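Local structure of succinate-semialdehyde dehydrogenase (NAD(P)(+)) (Marinobacter aquaeolei, 3RH9) at residues Phe399-Glu402 with Glu403-Ile406; Leu271-Ala274 with Ala275-Ile279; Leu345-Ala348 with Leu349-Ala353; Thr422-Ala425 with Glu426-Gln429; Ile333-Gln336 with Gly337-Val341. The protein probably oxidises succinate semialdehyde to succinate, passing the electrons to a nicotinamide cofactor, as a member of the aldehyde dehydrogenase family. All blocks are in the same frame, centred on the assembly; numbering follows the deposited sequence.

Contact 1. Residues Phe399-Glu402 with Glu403-Ile406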
loop_
_atom_site.group_PDB
_atom_site.type_symbol
_atom_site.label_atom_id
_atom_site.label_comp_id
_atom_site.label_asym_id
_atom_site.label_seq_id
_atom_site.Cartn_x
_atom_site.Cartn_y
_atom_site.Cartn_z
ATOM N N PHE A 399 18.578 30.994 0.019
ATOM C CA PHE A 399 19.056 30.238 1.180
ATOM C C PHE A 399 20.587 30.278 1.328
ATOM O O PHE A 399 21.313 30.604 0.380
ATOM C CB PHE A 399 18.563 28.788 1.121
ATOM C CG PHE A 399 19.349 27.918 0.183
ATOM C CD1 PHE A 399 19.066 27.907 -1.170
ATOM C CD2 PHE A 399 20.368 27.110 0.656
ATOM C CE1 PHE A 399 19.792 27.107 -2.029
ATOM C CE2 PHE A 399 21.090 26.312 -0.198
ATOM C CZ PHE A 399 20.811 26.313 -1.543
ATOM N N ARG A 400 21.073 29.931 2.518
ATOM C CA ARG A 400 22.517 29.823 2.762
ATOM C C ARG A 400 22.995 28.373 2.983
ATOM O O ARG A 400 23.753 27.833 2.180
ATOM C CB ARG A 400 22.942 30.677 3.967
ATOM C CG ARG A 400 22.305 32.047 4.064
ATOM C CD ARG A 400 23.170 33.111 3.449
ATOM N NE ARG A 400 24.489 33.181 4.075
ATOM C CZ ARG A 400 25.514 33.859 3.564
ATOM N NH1 ARG A 400 25.361 34.526 2.428
ATOM N NH2 ARG A 400 26.688 33.865 4.178
ATOM N N THR A 401 22.552 27.752 4.073
ATOM C CA THR A 401 23.117 26.469 4.494
ATOM C C THR A 401 22.438 25.225 3.925
ATOM O O THR A 401 21.267 25.244 3.565
ATOM C CB THR A 401 23.100 26.321 6.019
ATOM O OG1 THR A 401 21.772 25.989 6.446
ATOM C CG2 THR A 401 23.542 27.600 6.674
ATOM N N GLU A 402 23.193 24.132 3.878
ATOM C CA GLU A 402 22.663 22.838 3.464
ATOM C C GLU A 402 21.475 22.426 4.329
ATOM O O GLU A 402 20.411 22.105 3.812
ATOM C CB GLU A 402 23.752 21.763 3.530
ATOM C CG GLU A 402 23.249 20.348 3.286
ATOM C CD GLU A 402 24.362 19.308 3.326
ATOM O OE1 GLU A 402 25.493 19.633 2.906
ATOM O OE2 GLU A 402 24.103 18.160 3.769
ATOM N N GLU A 403 21.659 22.435 5.645
ATOM C CA GLU A 403 20.613 21.982 6.549
ATOM C C GLU A 403 19.361 22.846 6.439
ATOM O O GLU A 403 18.248 22.332 6.424
ATOM C CB GLU A 403 21.115 21.909 7.996
ATOM C CG GLU A 403 22.162 22.968 8.341
ATOM C CD GLU A 403 23.549 22.632 7.778
ATOM O OE1 GLU A 403 23.924 21.428 7.792
ATOM O OE2 GLU A 403 24.262 23.567 7.331
ATOM N N GLU A 404 19.549 24.153 6.344
ATOM C CA GLU A 404 18.424 25.068 6.195
ATOM C C GLU A 404 17.557 24.771 4.960
ATOM O O GLU A 404 16.325 24.800 5.049
ATOM C CB GLU A 404 18.924 26.512 6.142
ATOM C CG GLU A 404 17.982 27.464 5.420
ATOM C CD GLU A 404 18.591 28.851 5.200
ATOM O OE1 GLU A 404 19.807 28.941 4.888
ATOM O OE2 GLU A 404 17.843 29.850 5.333
ATOM N N VAL A 405 18.197 24.497 3.820
ATOM C CA VAL A 405 17.479 24.285 2.569
ATOM C C VAL A 405 16.807 22.920 2.515
ATOM O O VAL A 405 15.817 22.738 1.805
ATOM C CB VAL A 405 18.385 24.474 1.325
ATOM C CG1 VAL A 405 19.258 23.254 1.097
ATOM C CG2 VAL A 405 17.544 24.764 0.083
ATOM N N ILE A 406 17.348 21.955 3.255
ATOM C CA ILE A 406 16.714 20.641 3.352
ATOM C C ILE A 406 15.441 20.733 4.202
ATOM O O ILE A 406 14.402 20.204 3.817
ATOM C CB ILE A 406 17.647 19.571 3.926
ATOM C CG1 ILE A 406 18.638 19.104 2.859
ATOM C CG2 ILE A 406 16.836 18.397 4.466
ATOM C CD1 ILE A 406 19.787 18.291 3.423
#
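E402 lies alongside I406 one turn on, its CG 4.0 Å from CD1 of I406 and the two side chains running the same way. Its chain is extended, with CG anti to the backbone N (chi1 173°). Its O takes the N-H of I406, and its carboxylate is salt-bridged to R430; glutamate suits the place because its methylenes can pack while its acid reaches the arginine. E404 reaches back from the first turn of helix 402-409. Its OE1 accepts from N of T401 at 3.1 Å, nearly along the C-O bond, while OG1 of T401, the N-cap residue, accepts from N of E404 at 2.9 Å. These two bonds make a capping box. Threonine suits it because its hydroxyl sits one bond from CB, close to the first-turn N-H groups, which have no preceding turn to supply their acceptors. The same OE1 has an additional donor, N of R400 at 2.9 Å, which stands 42° out of the carboxylate plane. V405 supplies the apolar part: its CG2 stands 3.5 Å from the centroid of the F399 ring, over one face, as a CH-pi contact. F399 and V405 both rest on I264 of strand 262-265 and F297 of strand 295-299, so the helix start is packed against the sheet where strand 393-399 ends.

Contact 2. Residues Leu271-Ala274 with Ala275-Ile279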
loop_
_atom_site.group_PDB
_atom_site.type_symbol
_atom_site.label_atom_id
_atom_site.label_comp_id
_atom_site.label_asym_id
_atom_site.label_seq_id
_atom_site.Cartn_x
_atom_site.Cartn_y
_atom_site.Cartn_z
ATOM N N LEU A 271 25.929 26.655 -12.945
ATOM C CA LEU A 271 24.708 27.451 -13.133
ATOM C C LEU A 271 24.061 27.264 -14.494
ATOM O O LEU A 271 22.838 27.246 -14.601
ATOM C CB LEU A 271 24.975 28.945 -12.907
ATOM C CG LEU A 271 24.691 29.505 -11.528
ATOM C CD1 LEU A 271 25.091 28.513 -10.472
ATOM C CD2 LEU A 271 25.435 30.803 -11.345
ATOM N N GLU A 272 24.878 27.166 -15.537
ATOM C CA GLU A 272 24.343 27.040 -16.883
ATOM C C GLU A 272 23.560 25.750 -17.010
ATOM O O GLU A 272 22.504 25.716 -17.630
ATOM C CB GLU A 272 25.465 27.091 -17.922
ATOM C CG GLU A 272 26.056 28.490 -18.122
ATOM C CD GLU A 272 25.080 29.461 -18.814
ATOM O OE1 GLU A 272 24.516 29.081 -19.876
ATOM O OE2 GLU A 272 24.889 30.602 -18.311
ATOM N N ALA A 273 24.076 24.685 -16.408
ATOM C CA ALA A 273 23.398 23.391 -16.461
ATOM C C ALA A 273 22.084 23.409 -15.675
ATOM O O ALA A 273 21.058 22.931 -16.153
ATOM C CB ALA A 273 24.324 22.280 -15.964
ATOM N N ALA A 274 22.120 23.967 -14.471
ATOM C CA ALA A 274 20.913 24.113 -13.673
ATOM C C ALA A 274 19.854 24.990 -14.386
ATOM O O ALA A 274 18.674 24.658 -14.423
ATOM C CB ALA A 274 21.260 24.672 -12.302
ATOM N N ALA A 275 20.290 26.102 -14.963
ATOM C CA ALA A 275 19.399 26.983 -15.704
ATOM C C ALA A 275 18.761 26.228 -16.856
ATOM O O ALA A 275 17.550 26.299 -17.062
ATOM C CB ALA A 275 20.168 28.200 -16.221
ATOM N N ASP A 276 19.594 25.514 -17.609
ATOM C CA ASP A 276 19.124 24.669 -18.695
ATOM C C ASP A 276 18.107 23.672 -18.179
ATOM O O ASP A 276 17.025 23.512 -18.749
ATOM C CB ASP A 276 20.288 23.903 -19.323
ATOM C CG ASP A 276 20.982 24.685 -20.412
ATOM O OD1 ASP A 276 20.821 25.926 -20.441
ATOM O OD2 ASP A 276 21.690 24.055 -21.233
ATOM N N ASN A 277 18.465 22.992 -17.099
ATOM C CA ASN A 277 17.588 21.987 -16.532
ATOM C C ASN A 277 16.279 22.565 -16.013
ATOM O O ASN A 277 15.205 21.985 -16.202
ATOM C CB ASN A 277 18.310 21.227 -15.434
ATOM C CG ASN A 277 19.074 20.045 -15.970
ATOM O OD1 ASN A 277 18.490 18.999 -16.267
ATOM N ND2 ASN A 277 20.389 20.196 -16.100
ATOM N N LEU A 278 16.375 23.719 -15.366
ATOM C CA LEU A 278 15.208 24.336 -14.763
ATOM C C LEU A 278 14.175 24.643 -15.833
ATOM O O LEU A 278 13.003 24.278 -15.687
ATOM C CB LEU A 278 15.590 25.605 -14.017
ATOM C CG LEU A 278 14.853 25.857 -12.703
ATOM C CD1 LEU A 278 14.957 27.324 -12.310
ATOM C CD2 LEU A 278 13.399 25.406 -12.772
ATOM N N ILE A 279 14.610 25.283 -16.919
ATOM C CA ILE A 279 13.704 25.634 -18.011
ATOM C C ILE A 279 13.056 24.415 -18.659
ATOM O O ILE A 279 11.905 24.482 -19.079
ATOM C CB ILE A 279 14.391 26.469 -19.097
ATOM C CG1 ILE A 279 14.926 27.776 -18.515
ATOM C CG2 ILE A 279 13.428 26.774 -20.202
ATOM C CD1 ILE A 279 13.871 28.791 -18.202
#
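N277 takes hold of the carbonyl of A273 twice, through its own backbone N at 2.8 Å from A273 O and through ND2, also 2.8 Å from A273 O. The two donors come from opposite faces of the carbonyl plane, and ND2 stands 55° out of it. The amide is therefore folded back on its own helix, and its other end, OD1, accepts from N of G445. The tightly packed part consists of A274, A275 and L278, all buried, which meet two different neighbours. A274 lies on F421 of strand 417-421, while A275 touches R313 of helix 303-316; alanine suits both places because a single methyl allows close approach. L278, joined to A274 by a routine helix bond from its N to O of A274, also faces helix 303-316, where the longer, branched chain of leucine fills the space against F306 and L310. Helix 271-283 is the connecting helix of a beta-alpha-beta unit whose parallel strands, 262-265 and 295-299, belong to one sheet. On the solvent side, E272 and D276 follow one another one turn apart, with OE1 of E272 and OD1 of D276 4.9 Å apart. Two carboxylates so near would probably repel, but acidic residues fit here because helix 303-316 presents basic ones: both are salt-bridged to R313, and OE2 of E272 reaches NZ of K309 as well.

Contact 3. Residues Leu345-Ala348 with Leu349-Ala353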
loop_
_atom_site.group_PDB
_atom_site.type_symbol
_atom_site.label_atom_id
_atom_site.label_comp_id
_atom_site.label_asym_id
_atom_site.label_seq_id
_atom_site.Cartn_x
_atom_site.Cartn_y
_atom_site.Cartn_z
ATOM N N LEU A 345 0.797 34.907 -8.704
ATOM C CA LEU A 345 1.661 35.979 -9.171
ATOM C C LEU A 345 1.356 37.269 -8.382
ATOM O O LEU A 345 2.229 37.866 -7.769
ATOM C CB LEU A 345 1.501 36.184 -10.667
ATOM C CG LEU A 345 2.546 37.124 -11.260
ATOM C CD1 LEU A 345 3.945 36.652 -10.923
ATOM C CD2 LEU A 345 2.346 37.241 -12.756
ATOM N N GLN A 346 0.096 37.665 -8.371
ATOM C CA GLN A 346 -0.325 38.804 -7.592
ATOM C C GLN A 346 0.164 38.734 -6.141
ATOM O O GLN A 346 0.659 39.723 -5.583
ATOM C CB GLN A 346 -1.847 38.918 -7.621
ATOM C CG GLN A 346 -2.327 40.292 -7.232
ATOM C CD GLN A 346 -1.800 41.364 -8.171
ATOM O OE1 GLN A 346 -2.164 41.414 -9.359
ATOM N NE2 GLN A 346 -0.932 42.221 -7.650
ATOM N N ASP A 347 -0.006 37.570 -5.523
ATOM C CA ASP A 347 0.283 37.426 -4.105
ATOM C C ASP A 347 1.759 37.650 -3.854
ATOM O O ASP A 347 2.138 38.310 -2.892
ATOM C CB ASP A 347 -0.113 36.044 -3.618
ATOM C CG ASP A 347 0.280 35.801 -2.181
ATOM O OD1 ASP A 347 -0.358 36.375 -1.267
ATOM O OD2 ASP A 347 1.223 35.014 -1.961
ATOM N N ALA A 348 2.591 37.103 -4.732
ATOM C CA ALA A 348 4.024 37.258 -4.610
ATOM C C ALA A 348 4.444 38.731 -4.672
ATOM O O ALA A 348 5.269 39.191 -3.873
ATOM C CB ALA A 348 4.728 36.463 -5.689
ATOM N N LEU A 349 3.894 39.458 -5.640
ATOM C CA LEU A 349 4.259 40.849 -5.826
ATOM C C LEU A 349 3.661 41.720 -4.723
ATOM O O LEU A 349 4.297 42.686 -4.286
ATOM C CB LEU A 349 3.842 41.357 -7.211
ATOM C CG LEU A 349 4.507 40.687 -8.413
ATOM C CD1 LEU A 349 3.856 41.171 -9.686
ATOM C CD2 LEU A 349 5.982 40.958 -8.455
ATOM N N ASP A 350 2.452 41.380 -4.269
ATOM C CA ASP A 350 1.841 42.132 -3.182
ATOM C C ASP A 350 2.694 42.040 -1.934
ATOM O O ASP A 350 2.683 42.956 -1.114
ATOM C CB ASP A 350 0.430 41.651 -2.863
ATOM C CG ASP A 350 -0.570 41.982 -3.965
ATOM O OD1 ASP A 350 -0.199 42.744 -4.901
ATOM O OD2 ASP A 350 -1.723 41.467 -3.881
ATOM N N LYS A 351 3.446 40.953 -1.792
ATOM C CA LYS A 351 4.242 40.758 -0.593
ATOM C C LYS A 351 5.733 41.055 -0.775
ATOM O O LYS A 351 6.542 40.766 0.110
ATOM C CB LYS A 351 4.072 39.341 -0.073
ATOM C CG LYS A 351 2.686 38.974 0.399
ATOM C CD LYS A 351 2.682 37.494 0.700
ATOM C CE LYS A 351 1.285 36.889 0.733
ATOM N NZ LYS A 351 0.705 36.828 2.092
ATOM N N GLY A 352 6.106 41.618 -1.917
ATOM C CA GLY A 352 7.471 42.080 -2.099
ATOM C C GLY A 352 8.303 41.444 -3.195
ATOM O O GLY A 352 9.357 41.948 -3.544
ATOM N N ALA A 353 7.839 40.332 -3.746
ATOM C CA ALA A 353 8.631 39.613 -4.733
ATOM C C ALA A 353 8.896 40.515 -5.933
ATOM O O ALA A 353 8.069 41.350 -6.276
ATOM C CB ALA A 353 7.913 38.333 -5.162
#
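Q346 and D350, one turn apart, turn their flat ends toward each other with amide and carboxylate planes 32° apart. NE2 of Q346 donates to OD1 of D350 at 2.9 Å; the oxygen lies in the plane of the amide, while the donor meets it on the syn side, 34° out of the carboxylate plane. A bend at chi2 (60°) curls the glutamine along the helix axis to make this reach. With an alanine here, OD1 of D350 would probably lose this donor and the aspartate would be freer to turn. D347 and K351 repeat the spacing, but less surely: their side chains cross obliquely, NZ of K351 lies a long 3.6 Å from OD1 of D347, and the placing of that oxygen is doubtful. The other oxygen of D347 accepts from N of C383, and NZ of K351 has a weak bond to O of E381. On the buried side, CB of A348 meets CB of A353 at 3.7 Å as the chain leaves the helix. That turn is a Schellman motif, with N of A353 bonded to O of A348 at 2.8 Å and N of G352 to O of L349 at 3.2 Å. G352 is its C-prime residue, with a positive phi at which a CB would collide with the carbonyl oxygen of the residue before, which is why glycine suits the place. At this carboxyl end of helix 335-350, the charge of D350 is probably poorly placed with respect to the helix dipole, so the glutamine N-H is likely to ease it, while the positive K351 is likely to suit this end better.

Contact 4. Residues Thr422-Ala425 with Glu426-Gln429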
loop_
_atom_site.group_PDB
_atom_site.type_symbol
_atom_site.label_atom_id
_atom_site.label_comp_id
_atom_site.label_asym_id
_atom_site.label_seq_id
_atom_site.Cartn_x
_atom_site.Cartn_y
_atom_site.Cartn_z
ATOM N N THR A 422 24.607 20.714 -7.342
ATOM C CA THR A 422 25.744 21.012 -6.494
ATOM C C THR A 422 26.963 20.250 -6.995
ATOM O O THR A 422 26.878 19.073 -7.315
ATOM C CB THR A 422 25.429 20.658 -5.014
ATOM O OG1 THR A 422 26.517 21.031 -4.162
ATOM C CG2 THR A 422 25.154 19.169 -4.863
ATOM N N ALA A 423 28.096 20.933 -7.079
ATOM C CA ALA A 423 29.333 20.297 -7.513
ATOM C C ALA A 423 29.824 19.335 -6.440
ATOM O O ALA A 423 30.599 18.423 -6.721
ATOM C CB ALA A 423 30.407 21.351 -7.826
ATOM N N ASP A 424 29.366 19.551 -5.210
ATOM C CA ASP A 424 29.725 18.692 -4.089
ATOM C C ASP A 424 28.885 17.397 -4.017
ATOM O O ASP A 424 27.721 17.408 -3.600
ATOM C CB ASP A 424 29.611 19.476 -2.783
ATOM C CG ASP A 424 30.107 18.688 -1.587
ATOM O OD1 ASP A 424 30.190 17.432 -1.664
ATOM O OD2 ASP A 424 30.408 19.329 -0.560
ATOM N N ALA A 425 29.502 16.283 -4.396
ATOM C CA ALA A 425 28.812 15.003 -4.493
ATOM C C ALA A 425 28.491 14.355 -3.140
ATOM O O ALA A 425 27.488 13.642 -3.017
ATOM C CB ALA A 425 29.600 14.039 -5.390
ATOM N N GLU A 426 29.330 14.582 -2.130
ATOM C CA GLU A 426 29.001 14.071 -0.796
ATOM C C GLU A 426 27.807 14.847 -0.222
ATOM O O GLU A 426 26.924 14.264 0.424
ATOM C CB GLU A 426 30.213 14.085 0.152
ATOM C CG GLU A 426 31.423 13.318 -0.398
ATOM C CD GLU A 426 32.467 12.922 0.673
ATOM O OE1 GLU A 426 32.521 13.559 1.757
ATOM O OE2 GLU A 426 33.252 11.971 0.419
ATOM N N ARG A 427 27.780 16.156 -0.479
ATOM C CA ARG A 427 26.669 16.997 -0.063
ATOM C C ARG A 427 25.390 16.640 -0.819
ATOM O O ARG A 427 24.326 16.490 -0.215
ATOM C CB ARG A 427 27.013 18.466 -0.262
ATOM C CG ARG A 427 25.820 19.377 -0.407
ATOM C CD ARG A 427 26.223 20.682 -1.050
ATOM N NE ARG A 427 26.721 21.635 -0.066
ATOM C CZ ARG A 427 27.534 22.651 -0.340
ATOM N NH1 ARG A 427 27.979 22.860 -1.578
ATOM N NH2 ARG A 427 27.907 23.453 0.644
ATOM N N ALA A 428 25.497 16.500 -2.139
ATOM C CA ALA A 428 24.363 16.082 -2.968
ATOM C C ALA A 428 23.707 14.811 -2.429
ATOM O O ALA A 428 22.511 14.586 -2.603
ATOM C CB ALA A 428 24.806 15.869 -4.406
ATOM N N GLN A 429 24.492 13.963 -1.783
ATOM C CA GLN A 429 23.951 12.684 -1.364
ATOM C C GLN A 429 23.235 12.802 -0.040
ATOM O O GLN A 429 22.263 12.084 0.209
ATOM C CB GLN A 429 25.038 11.621 -1.326
ATOM C CG GLN A 429 25.483 11.211 -2.717
ATOM C CD GLN A 429 26.395 10.007 -2.698
ATOM O OE1 GLN A 429 27.606 10.135 -2.512
ATOM N NE2 GLN A 429 25.814 8.819 -2.894
#
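The chain swings from strand 417-421 into helix 425-434 at D424, whose O accepts from N of A428 at 2.8 Å to close the first turn. D424 is the N-cap: its OD1 takes the N-H of R427 at 3.0 Å, an almost straight bond (171°) that meets the oxygen from well above the carboxylate plane. Placing CG anti to the backbone N (chi1 -174°) lays the acid over the start of the helix. Aspartate is apt here, being short enough to cap, and its negative charge is probably favoured at this end of the helix. The R427 guanidinium comes back across the same residue, with OD2 of D424 4.2 Å above one face, an attraction of charges with no N-H aimed at it. OG1 of T422 lies at its edge, in plane, and takes a weak bond from NH1 at 3.5 Å. Loop and helix make the connection of a beta-alpha-beta unit between the adjacent parallel strands 417-421 and 439-442. D268 is the stronger partner of both side chains, salt-bridged to R427 and hydrogen-bonded to T422, and F266 gives the guanidinium a cation-pi contact. The apolar branch of T422, CG2, packs 3.3 Å from CB of A428, which also packs on W442; its small methyl suits this buried place. A425 meets R482 of the second subunit.

Contact 5. Residues Ile333-Gln336 with Gly337-Val341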
loop_
_atom_site.group_PDB
_atom_site.type_symbol
_atom_site.label_atom_id
_atom_site.label_comp_id
_atom_site.label_asym_id
_atom_site.label_seq_id
_atom_site.Cartn_x
_atom_site.Cartn_y
_atom_site.Cartn_z
ATOM N N ILE A 333 -4.970 24.795 -18.947
ATOM C CA ILE A 333 -6.104 23.935 -19.259
ATOM C C ILE A 333 -7.468 24.612 -19.111
ATOM O O ILE A 333 -8.393 24.323 -19.869
ATOM C CB ILE A 333 -6.072 22.653 -18.386
ATOM C CG1 ILE A 333 -7.024 21.588 -18.930
ATOM C CG2 ILE A 333 -6.371 22.988 -16.918
ATOM C CD1 ILE A 333 -6.489 20.843 -20.151
ATOM N N ASN A 334 -7.602 25.488 -18.121
ATOM C CA ASN A 334 -8.877 26.167 -17.869
ATOM C C ASN A 334 -8.793 27.404 -16.996
ATOM O O ASN A 334 -7.739 27.737 -16.458
ATOM C CB ASN A 334 -9.976 25.210 -17.362
ATOM C CG ASN A 334 -9.655 24.556 -16.016
ATOM O OD1 ASN A 334 -8.990 25.127 -15.158
ATOM N ND2 ASN A 334 -10.165 23.356 -15.828
ATOM N N LYS A 335 -9.923 28.088 -16.880
ATOM C CA LYS A 335 -9.975 29.364 -16.187
ATOM C C LYS A 335 -9.574 29.215 -14.730
ATOM O O LYS A 335 -8.875 30.060 -14.190
ATOM C CB LYS A 335 -11.364 29.998 -16.296
ATOM C CG LYS A 335 -11.366 31.437 -15.835
ATOM C CD LYS A 335 -12.622 32.180 -16.263
ATOM C CE LYS A 335 -12.541 33.669 -15.862
ATOM N NZ LYS A 335 -12.317 33.879 -14.381
ATOM N N GLN A 336 -10.000 28.134 -14.095
ATOM C CA GLN A 336 -9.661 27.942 -12.696
ATOM C C GLN A 336 -8.131 27.888 -12.537
ATOM O O GLN A 336 -7.562 28.579 -11.669
ATOM C CB GLN A 336 -10.337 26.688 -12.143
ATOM C CG GLN A 336 -10.305 26.561 -10.625
ATOM C CD GLN A 336 -10.756 25.168 -10.150
ATOM O OE1 GLN A 336 -9.925 24.326 -9.791
ATOM N NE2 GLN A 336 -12.069 24.919 -10.172
ATOM N N GLY A 337 -7.476 27.095 -13.394
ATOM C CA GLY A 337 -6.029 26.973 -13.401
ATOM C C GLY A 337 -5.329 28.290 -13.693
ATOM O O GLY A 337 -4.391 28.685 -12.998
ATOM N N PHE A 338 -5.802 28.978 -14.725
ATOM C CA PHE A 338 -5.310 30.303 -15.056
ATOM C C PHE A 338 -5.450 31.275 -13.873
ATOM O O PHE A 338 -4.505 31.955 -13.501
ATOM C CB PHE A 338 -6.042 30.835 -16.292
ATOM C CG PHE A 338 -5.493 32.122 -16.799
ATOM C CD1 PHE A 338 -6.138 33.315 -16.541
ATOM C CD2 PHE A 338 -4.310 32.151 -17.514
ATOM C CE1 PHE A 338 -5.615 34.518 -17.000
ATOM C CE2 PHE A 338 -3.787 33.346 -17.970
ATOM C CZ PHE A 338 -4.442 34.528 -17.710
ATOM N N ASP A 339 -6.627 31.339 -13.268
ATOM C CA ASP A 339 -6.825 32.270 -12.169
ATOM C C ASP A 339 -5.868 31.988 -11.008
ATOM O O ASP A 339 -5.385 32.910 -10.363
ATOM C CB ASP A 339 -8.289 32.282 -11.713
ATOM C CG ASP A 339 -9.205 32.915 -12.746
ATOM O OD1 ASP A 339 -8.684 33.481 -13.722
ATOM O OD2 ASP A 339 -10.444 32.845 -12.603
ATOM N N LYS A 340 -5.590 30.717 -10.749
ATOM C CA LYS A 340 -4.664 30.357 -9.685
ATOM C C LYS A 340 -3.247 30.845 -9.991
ATOM O O LYS A 340 -2.595 31.463 -9.142
ATOM C CB LYS A 340 -4.668 28.847 -9.447
ATOM C CG LYS A 340 -3.827 28.408 -8.247
ATOM C CD LYS A 340 -4.002 26.938 -7.919
ATOM C CE LYS A 340 -3.418 26.640 -6.550
ATOM N NZ LYS A 340 -3.836 25.305 -6.048
ATOM N N VAL A 341 -2.765 30.577 -11.201
ATOM C CA VAL A 341 -1.442 31.063 -11.555
ATOM C C VAL A 341 -1.419 32.580 -11.402
ATOM O O VAL A 341 -0.444 33.146 -10.895
ATOM C CB VAL A 341 -0.977 30.640 -12.962
ATOM C CG1 VAL A 341 0.463 31.052 -13.170
ATOM C CG2 VAL A 341 -1.098 29.153 -13.126
#
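K335 and D339 join one turn apart in a salt bridge in which NZ of K335 lies 2.8 Å from OD2 of D339, which accepts through its syn lone pair. The lysine runs extended from CB and bends only at its last torsion (chi4 -57°), which brings the ammonium over the acid. The same two residues are tied by their backbones, N of D339 lying 2.7 Å from O of K335. The start of the helix is capped by N334. Its OD1 accepts from N of G337 at 3.0 Å, nearly in line with the amide C=O, and its O accepts from N of F338 at 2.9 Å. Asparagine is a common choice there, short and with a carbonyl to offer. Further out, N of I333 is bonded to OE1 of Q288, and the F338 ring meets that of F370, which seats the buried side of helix 335-350. The K335 ammonium would probably be left without its mate, and free to swing into solvent, if D339 were an alanine. Because the pair stands in the opening turns of the helix, the negative aspartate is likely to be favoured by the helix dipole and the lysine disfavoured, so the salt bridge probably offsets the cost of a positive charge at this end.

In the fold
Contacts 1, 4 and 5 all open helices with a capping side chain. Contacts 1 and 4 do so just after parallel strands of the seven-stranded sheet, and they touch where OE1 of E402 meets CG of R427 at 3.3 Å. Contact 2 lies on a helix packed against that sheet, its centre about 20 Å from that of contact 1, and buries small apolar residues. Contacts 3 and 5 are the two ends of helix 335-350, centres about 18 Å apart: an asparagine cap opens it and a Schellman motif closes it. Contact 5 lies mostly at the surface and adds a salt bridge there, while the other four are partly buried and combine polar grips with apolar packing.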